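Local structure of Lmo0181 protein (Listeria monocytogenes serovar 1/2a, 5F7V) at residues A159-T164 and S222-S227; D238-G243 and A261-D266. The protein binds the cyclic glucan cycloalternan and, as a membrane-attached extracellular solute-binding lipoprotein, probably hands it to an ABC transporter for uptake. All blocks are in the same frame, centred on the assembly; numbering follows the deposited sequence.

Interaction 1. Residues A159-T164 and S222-S227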
ATOM      1  N   ALA A 159     -22.254 -12.966   1.925  1.00  3.89           N
ATOM      2  CA  ALA A 159     -21.390 -13.952   1.283  1.00  3.90           C
ATOM      3  C   ALA A 159     -20.437 -14.511   2.291  1.00  3.87           C
ATOM      4  O   ALA A 159     -20.293 -15.712   2.405  1.00  3.97           O
ATOM      5  CB  ALA A 159     -20.662 -13.382   0.101  1.00  3.83           C
ATOM      6  N   ALA A 160     -19.792 -13.644   3.061  1.00  3.76           N
ATOM      7  CA  ALA A 160     -18.828 -14.075   4.073  1.00  3.76           C
ATOM      8  C   ALA A 160     -19.475 -14.980   5.100  1.00  3.90           C
ATOM      9  O   ALA A 160     -18.856 -15.958   5.533  1.00  3.99           O
ATOM     10  CB  ALA A 160     -18.209 -12.884   4.777  1.00  3.65           C
ATOM     11  N   LYS A 161     -20.700 -14.695   5.513  1.00  3.97           N
ATOM     12  CA  LYS A 161     -21.384 -15.547   6.464  1.00  4.14           C
ATOM     13  C   LYS A 161     -21.635 -16.931   5.871  1.00  4.27           C
ATOM     14  O   LYS A 161     -21.374 -17.960   6.530  1.00  4.41           O
ATOM     15  CB  LYS A 161     -22.689 -14.873   6.938  1.00  4.21           C
ATOM     16  CG  LYS A 161     -22.455 -13.687   7.869  1.00  4.15           C
ATOM     17  CD  LYS A 161     -23.712 -12.835   8.083  1.00  4.22           C
ATOM     18  CE  LYS A 161     -23.365 -11.589   8.856  1.00  4.19           C
ATOM     19  NZ  LYS A 161     -24.571 -10.726   9.001  1.00  4.37           N
ATOM     20  N   LYS A 162     -22.092 -17.027   4.632  1.00  4.27           N
ATOM     21  CA  LYS A 162     -22.339 -18.322   4.020  1.00  4.42           C
ATOM     22  C   LYS A 162     -21.057 -19.090   3.721  1.00  4.42           C
ATOM     23  O   LYS A 162     -21.089 -20.299   3.720  1.00  4.73           O
ATOM     24  CB  LYS A 162     -23.117 -18.136   2.717  1.00  4.44           C
ATOM     25  CG  LYS A 162     -24.520 -17.617   2.989  1.00  4.52           C
ATOM     26  CD  LYS A 162     -25.409 -17.564   1.744  1.00  4.66           C
ATOM     27  CE  LYS A 162     -24.997 -16.485   0.771  1.00  4.68           C
ATOM     28  NZ  LYS A 162     -25.844 -16.419  -0.449  1.00  4.99           N
ATOM     29  N   LEU A 163     -19.928 -18.399   3.612  1.00  4.26           N
ATOM     30  CA  LEU A 163     -18.655 -19.027   3.308  1.00  4.38           C
ATOM     31  C   LEU A 163     -17.872 -19.393   4.548  1.00  4.38           C
ATOM     32  O   LEU A 163     -16.841 -20.048   4.422  1.00  4.69           O
ATOM     33  CB  LEU A 163     -17.814 -18.126   2.398  1.00  4.35           C
ATOM     34  CG  LEU A 163     -18.343 -18.026   0.961  1.00  4.52           C
ATOM     35  CD1 LEU A 163     -17.915 -16.730   0.275  1.00  4.41           C
ATOM     36  CD2 LEU A 163     -18.052 -19.244   0.147  1.00  4.74           C
ATOM     37  N   THR A 164     -18.318 -18.981   5.715  1.00  4.34           N
ATOM     38  CA  THR A 164     -17.620 -19.374   6.961  1.00  4.44           C
ATOM     39  C   THR A 164     -18.033 -20.765   7.366  1.00  4.69           C
ATOM     40  O   THR A 164     -19.217 -21.072   7.406  1.00  4.96           O
ATOM     41  CB  THR A 164     -17.948 -18.336   8.041  1.00  4.39           C
ATOM     42  OG1 THR A 164     -17.441 -17.062   7.594  1.00  4.18           O
ATOM     43  CG2 THR A 164     -17.276 -18.722   9.351  1.00  4.53           C
ATOM     44  N   SER A 222     -20.137 -11.745  14.129  1.00  7.24           N
ATOM     45  CA  SER A 222     -20.488 -12.792  13.178  1.00  6.73           C
ATOM     46  C   SER A 222     -19.363 -13.794  13.044  1.00  6.39           C
ATOM     47  O   SER A 222     -19.599 -14.913  12.552  1.00  6.27           O
ATOM     48  CB  SER A 222     -20.816 -12.188  11.819  1.00  6.64           C
ATOM     49  OG  SER A 222     -19.688 -11.470  11.336  1.00  6.51           O
ATOM     50  N   LYS A 223     -18.134 -13.442  13.433  1.00  6.13           N
ATOM     51  CA  LYS A 223     -16.996 -14.352  13.393  1.00  6.35           C
ATOM     52  C   LYS A 223     -16.755 -14.951  12.020  1.00  5.57           C
ATOM     53  O   LYS A 223     -16.452 -16.105  11.879  1.00  5.68           O
ATOM     54  CB  LYS A 223     -17.123 -15.419  14.494  1.00  7.57           C
ATOM     55  CG  LYS A 223     -17.237 -14.818  15.895  1.00  8.76           C
ATOM     56  CD  LYS A 223     -17.096 -15.873  16.981  1.00 10.65           C
ATOM     57  CE  LYS A 223     -18.439 -16.510  17.180  1.00 12.11           C
ATOM     58  NZ  LYS A 223     -18.390 -17.519  18.271  1.00 14.11           N
ATOM     59  N   VAL A 224     -16.908 -14.099  11.020  1.00  4.77           N
ATOM     60  CA  VAL A 224     -16.639 -14.465   9.627  1.00  4.49           C
ATOM     61  C   VAL A 224     -15.227 -14.119   9.161  1.00  4.28           C
ATOM     62  O   VAL A 224     -14.861 -14.446   8.036  1.00  4.17           O
ATOM     63  CB  VAL A 224     -17.646 -13.833   8.663  1.00  4.29           C
ATOM     64  CG1 VAL A 224     -19.045 -14.285   9.007  1.00  4.44           C
ATOM     65  CG2 VAL A 224     -17.562 -12.316   8.650  1.00  4.17           C
ATOM     66  N   ALA A 225     -14.434 -13.492  10.032  1.00  4.30           N
ATOM     67  CA  ALA A 225     -13.068 -13.051   9.752  1.00  4.30           C
ATOM     68  C   ALA A 225     -12.192 -13.524  10.907  1.00  4.68           C
ATOM     69  O   ALA A 225     -12.636 -13.458  12.067  1.00  4.80           O
ATOM     70  CB  ALA A 225     -13.027 -11.555   9.595  1.00  4.14           C
ATOM     71  N   PRO A 226     -10.961 -13.986  10.612  1.00  4.90           N
ATOM     72  CA  PRO A 226     -10.111 -14.482  11.693  1.00  5.40           C
ATOM     73  C   PRO A 226      -9.679 -13.357  12.639  1.00  5.75           C
ATOM     74  O   PRO A 226      -9.384 -12.232  12.189  1.00  5.84           O
ATOM     75  CB  PRO A 226      -8.935 -15.107  10.938  1.00  5.41           C
ATOM     76  CG  PRO A 226      -8.909 -14.402   9.625  1.00  5.09           C
ATOM     77  CD  PRO A 226     -10.348 -14.186   9.281  1.00  4.92           C
ATOM     78  N   SER A 227      -9.641 -13.639  13.931  1.00  6.31           N
ATOM     79  CA  SER A 227      -9.244 -12.663  14.923  1.00  6.76           C
ATOM     80  C   SER A 227      -7.747 -12.595  15.065  1.00  7.29           C
ATOM     81  O   SER A 227      -7.041 -13.446  14.538  1.00  6.96           O
ATOM     82  CB  SER A 227      -9.800 -13.058  16.254  1.00  7.13           C
ATOM     83  OG  SER A 227      -9.141 -14.212  16.717  1.00  7.58           O
TER
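Val224 packs against the last turn of helix 153-163, meeting Ala160, Lys161 and Thr164 in one lobe of a periplasmic-binding-protein fold. The valine follows Lys223, whose positive phi marks the departure from helix 206-220, so the contact joins the C-terminal ends of two helices. It is a compact example of one branched side chain packed on the last turn of a helix, with no hydrogen bond crossing between the segments.

The apolar part is divided between the two methyls. With Val224 CG1 anti to the carbonyl carbon and beside the backbone N (chi1 -60°), that methyl lies 3.6 Å from Lys161 CG, while CG2 is turned to Ala160 CB at 4.0 Å. The extended lysine chain then passes on to Ser222, whose CB is 4.0 Å from Lys161 CE, so that aliphatic carbons do the touching at this outer margin.

Thr164, just past the helix with its side chain lying crosswise to Val224, also meets the other segment by van der Waals contact alone: OG1 lies against Val224 CA and CB, and CG2 rests 3.7 Å from Lys223 O. The hydrogen bonds of OG1 run elsewhere: it donates to Ala160 O, one turn back, and accepts from Gly172 N, which ties the helix end to strand 171-174. Val224 has its own backbone bond to that strand, through Thr173, and Ala160 and Val224 both touch Thr173. The donation from Thr164 OG1 to Ala160 O is short, 2.7 Å, and reaches the carbonyl tilted 31° from its plane, while Val224 CA lies 3.4 Å from the same OG1.

Interaction 2. Residues D238-G243 and A261-D266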
ATOM      1  N   ASP A 238      -1.164 -15.866   4.553  1.00  6.64           N
ATOM      2  CA  ASP A 238      -0.765 -17.261   4.802  1.00  7.31           C
ATOM      3  C   ASP A 238      -1.999 -18.144   4.969  1.00  6.89           C
ATOM      4  O   ASP A 238      -2.108 -19.238   4.403  1.00  7.00           O
ATOM      5  CB  ASP A 238       0.096 -17.403   6.059  1.00  8.32           C
ATOM      6  CG  ASP A 238       1.278 -16.468   6.110  1.00  9.27           C
ATOM      7  OD1 ASP A 238       1.843 -16.209   5.037  1.00 11.23           O
ATOM      8  OD2 ASP A 238       1.667 -16.021   7.210  1.00 10.46           O
ATOM      9  N   LEU A 239      -2.979 -17.645   5.722  1.00  6.38           N
ATOM     10  CA  LEU A 239      -4.261 -18.382   5.828  1.00  6.21           C
ATOM     11  C   LEU A 239      -4.955 -18.507   4.478  1.00  5.89           C
ATOM     12  O   LEU A 239      -5.532 -19.516   4.076  1.00  5.80           O
ATOM     13  CB  LEU A 239      -5.181 -17.760   6.858  1.00  6.20           C
ATOM     14  CG  LEU A 239      -4.919 -18.151   8.323  1.00  6.73           C
ATOM     15  CD1 LEU A 239      -3.542 -17.761   8.837  1.00  7.05           C
ATOM     16  CD2 LEU A 239      -6.043 -17.626   9.220  1.00  6.94           C
ATOM     17  N   PHE A 240      -4.896 -17.427   3.705  1.00  5.52           N
ATOM     18  CA  PHE A 240      -5.453 -17.476   2.335  1.00  5.54           C
ATOM     19  C   PHE A 240      -4.785 -18.538   1.463  1.00  6.08           C
ATOM     20  O   PHE A 240      -5.473 -19.340   0.805  1.00  6.03           O
ATOM     21  CB  PHE A 240      -5.375 -16.084   1.681  1.00  5.20           C
ATOM     22  CG  PHE A 240      -6.013 -16.012   0.310  1.00  4.98           C
ATOM     23  CD1 PHE A 240      -7.398 -15.914   0.201  1.00  4.85           C
ATOM     24  CD2 PHE A 240      -5.260 -16.071  -0.860  1.00  5.10           C
ATOM     25  CE1 PHE A 240      -8.004 -15.846  -1.024  1.00  4.88           C
ATOM     26  CE2 PHE A 240      -5.898 -15.999  -2.105  1.00  5.12           C
ATOM     27  CZ  PHE A 240      -7.256 -15.882  -2.173  1.00  4.96           C
ATOM     28  N   MET A 241      -3.449 -18.585   1.477  1.00  6.76           N
ATOM     29  CA  MET A 241      -2.726 -19.658   0.787  1.00  7.81           C
ATOM     30  C   MET A 241      -3.060 -21.042   1.296  1.00  7.69           C
ATOM     31  O   MET A 241      -3.008 -21.971   0.498  1.00  8.58           O
ATOM     32  CB  MET A 241      -1.222 -19.407   0.909  1.00  8.87           C
ATOM     33  CG  MET A 241      -0.808 -18.276  -0.029  1.00  9.75           C
ATOM     34  SD  MET A 241      -0.841 -18.720  -1.789  1.00 12.30           S
ATOM     35  CE  MET A 241       0.593 -19.744  -2.118  1.00 12.73           C
ATOM     36  N   ASN A 242      -3.417 -21.167   2.571  1.00  7.36           N
ATOM     37  CA  ASN A 242      -3.795 -22.433   3.202  1.00  7.55           C
ATOM     38  C   ASN A 242      -5.271 -22.765   2.975  1.00  7.28           C
ATOM     39  O   ASN A 242      -5.721 -23.741   3.591  1.00  7.79           O
ATOM     40  CB  ASN A 242      -3.435 -22.378   4.704  1.00  7.85           C
ATOM     41  CG  ASN A 242      -3.229 -23.763   5.344  1.00  8.35           C
ATOM     42  OD1 ASN A 242      -2.588 -24.612   4.743  1.00  9.54           O
ATOM     43  ND2 ASN A 242      -3.716 -23.955   6.566  1.00  8.31           N
ATOM     44  N   GLY A 243      -5.963 -22.066   2.070  1.00  6.77           N
ATOM     45  CA  GLY A 243      -7.349 -22.387   1.780  1.00  6.49           C
ATOM     46  C   GLY A 243      -8.354 -21.993   2.829  1.00  6.16           C
ATOM     47  O   GLY A 243      -9.471 -22.542   2.848  1.00  6.45           O
ATOM     48  N   ALA A 261      -0.903 -20.290  -5.596  1.00  9.32           N
ATOM     49  CA  ALA A 261      -1.971 -20.689  -4.681  1.00  9.06           C
ATOM     50  C   ALA A 261      -2.589 -21.969  -5.205  1.00  9.41           C
ATOM     51  O   ALA A 261      -2.817 -22.061  -6.421  1.00  9.30           O
ATOM     52  CB  ALA A 261      -3.063 -19.626  -4.589  1.00  8.85           C
ATOM     53  N   PRO A 262      -2.858 -22.972  -4.338  1.00  9.54           N
ATOM     54  CA  PRO A 262      -3.316 -24.256  -4.848  1.00  9.92           C
ATOM     55  C   PRO A 262      -4.842 -24.311  -5.015  1.00  9.42           C
ATOM     56  O   PRO A 262      -5.485 -25.312  -4.674  1.00 10.93           O
ATOM     57  CB  PRO A 262      -2.863 -25.218  -3.740  1.00 10.18           C
ATOM     58  CG  PRO A 262      -3.048 -24.416  -2.511  1.00 10.05           C
ATOM     59  CD  PRO A 262      -2.572 -23.040  -2.890  1.00  9.75           C
ATOM     60  N   PHE A 263      -5.422 -23.295  -5.637  1.00  8.36           N
ATOM     61  CA  PHE A 263      -6.849 -23.176  -5.905  1.00  7.60           C
ATOM     62  C   PHE A 263      -7.015 -22.089  -6.964  1.00  7.22           C
ATOM     63  O   PHE A 263      -6.075 -21.310  -7.222  1.00  7.35           O
ATOM     64  CB  PHE A 263      -7.664 -22.843  -4.639  1.00  7.10           C
ATOM     65  CG  PHE A 263      -7.123 -21.710  -3.818  1.00  6.57           C
ATOM     66  CD1 PHE A 263      -7.372 -20.397  -4.174  1.00  6.18           C
ATOM     67  CD2 PHE A 263      -6.362 -21.962  -2.695  1.00  6.49           C
ATOM     68  CE1 PHE A 263      -6.853 -19.364  -3.416  1.00  5.92           C
ATOM     69  CE2 PHE A 263      -5.852 -20.958  -1.906  1.00  6.23           C
ATOM     70  CZ  PHE A 263      -6.105 -19.648  -2.278  1.00  6.03           C
ATOM     71  N   LYS A 264      -8.174 -22.043  -7.596  1.00  7.15           N
ATOM     72  CA  LYS A 264      -8.490 -20.946  -8.526  1.00  7.03           C
ATOM     73  C   LYS A 264      -8.924 -19.713  -7.744  1.00  6.12           C
ATOM     74  O   LYS A 264      -9.642 -19.819  -6.732  1.00  5.87           O
ATOM     75  CB  LYS A 264      -9.631 -21.369  -9.444  1.00  7.77           C
ATOM     76  CG  LYS A 264      -9.344 -22.644 -10.250  1.00  9.03           C
ATOM     77  CD  LYS A 264      -8.142 -22.620 -11.147  1.00 10.43           C
ATOM     78  CE  LYS A 264      -7.827 -24.001 -11.727  1.00 12.10           C
ATOM     79  NZ  LYS A 264      -7.619 -25.097 -10.725  1.00 13.50           N
ATOM     80  N   TRP A 265      -8.469 -18.544  -8.201  1.00  5.54           N
ATOM     81  CA  TRP A 265      -8.759 -17.303  -7.527  1.00  5.04           C
ATOM     82  C   TRP A 265      -8.893 -16.196  -8.544  1.00  4.93           C
ATOM     83  O   TRP A 265      -8.327 -16.242  -9.650  1.00  5.28           O
ATOM     84  CB  TRP A 265      -7.688 -16.958  -6.497  1.00  4.84           C
ATOM     85  CG  TRP A 265      -6.262 -16.850  -6.989  1.00  4.89           C
ATOM     86  CD1 TRP A 265      -5.403 -17.872  -7.248  1.00  5.16           C
ATOM     87  CD2 TRP A 265      -5.538 -15.666  -7.283  1.00  4.76           C
ATOM     88  NE1 TRP A 265      -4.192 -17.417  -7.696  1.00  5.22           N
ATOM     89  CE2 TRP A 265      -4.242 -16.049  -7.700  1.00  4.98           C
ATOM     90  CE3 TRP A 265      -5.843 -14.304  -7.193  1.00  4.59           C
ATOM     91  CZ2 TRP A 265      -3.277 -15.129  -8.011  1.00  5.00           C
ATOM     92  CZ3 TRP A 265      -4.858 -13.388  -7.501  1.00  4.59           C
ATOM     93  CH2 TRP A 265      -3.592 -13.806  -7.900  1.00  4.82           C
ATOM     94  N   ASP A 266      -9.576 -15.133  -8.119  1.00  4.59           N
ATOM     95  CA  ASP A 266      -9.744 -13.957  -8.975  1.00  4.51           C
ATOM     96  C   ASP A 266      -9.892 -12.736  -8.071  1.00  4.23           C
ATOM     97  O   ASP A 266      -9.709 -12.818  -6.853  1.00  4.10           O
ATOM     98  CB  ASP A 266     -10.905 -14.169  -9.965  1.00  4.72           C
ATOM     99  CG  ASP A 266     -10.799 -13.379 -11.273  1.00  4.98           C
ATOM    100  OD1 ASP A 266      -9.967 -12.449 -11.396  1.00  4.85           O
ATOM    101  OD2 ASP A 266     -11.595 -13.763 -12.180  1.00  5.58           O
TER
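A first torsion of -176° swings the Phe240 ring away from its own N and alongside its carbonyl carbon, whereas Phe263 holds CG between its own N and carbonyl carbon (chi1 48°); together these settings bring the two rings into a T-shaped pair. The edge of Phe263 is directed at the face of Phe240, with planes at 86° and centroids 5.2 Å apart. The contact is offset toward the rim, where Phe263 CZ lies 3.7 Å from Phe240 CE2.

The neighbouring edge of Phe263, CZ and CE2, meets the helix-end carbonyl; each lies 3.2 Å from Phe240 O, close to the ring plane, so weakly polar ring hydrogens face an oxygen that also accepts Gly243 N. A face of the Phe263 ring carries Ala261 CB from its own segment, and at the Phe240 rim Trp265 CB is a more distant neighbour, 4.5 Å from Phe240 CZ.

The Met241 side chain makes a second patch. Bends at its second and third torsions curl the thioether over Ala261, with SD 3.7 Å from Ala261 CB and CE 3.7 Å from Ala261 CA. Pro262, the centre of an inverse gamma turn, sets its CD 3.6 Å from Met241 O.

Around the two phenylalanines, Ile133, Ile245 and Leu248 pack on Phe240, and the Phe258 ring also meets it. The sheet strands 119-135 and 245-251 therefore back the aromatic contact. The helix end itself is a Schellman motif: Gly243, with positive phi, is its C-prime residue, Gly243 N bonds Phe240 O, and Gln244 N bonds Leu239 O as the chain turns into strand 245-251.

Interactions 1 and 2 follow one another along the chain, the first closing before the second opens, and their centres are 16 Å apart on the same side of the chain's centre. They touch directly where Pro226 CB of the first packs 4.2 Å from Leu239 CD2 of the second. Strand 245-251 is shared ground: Ala160 and Leu163 rest on Met247 and Ala246, while Phe240 rests on Ile245 and Leu248. Both contacts thus set helix ends against one sheet. The Phe240 side chain of interaction 2 is about 10 Å from a bound glucose unit, too far to touch it directly.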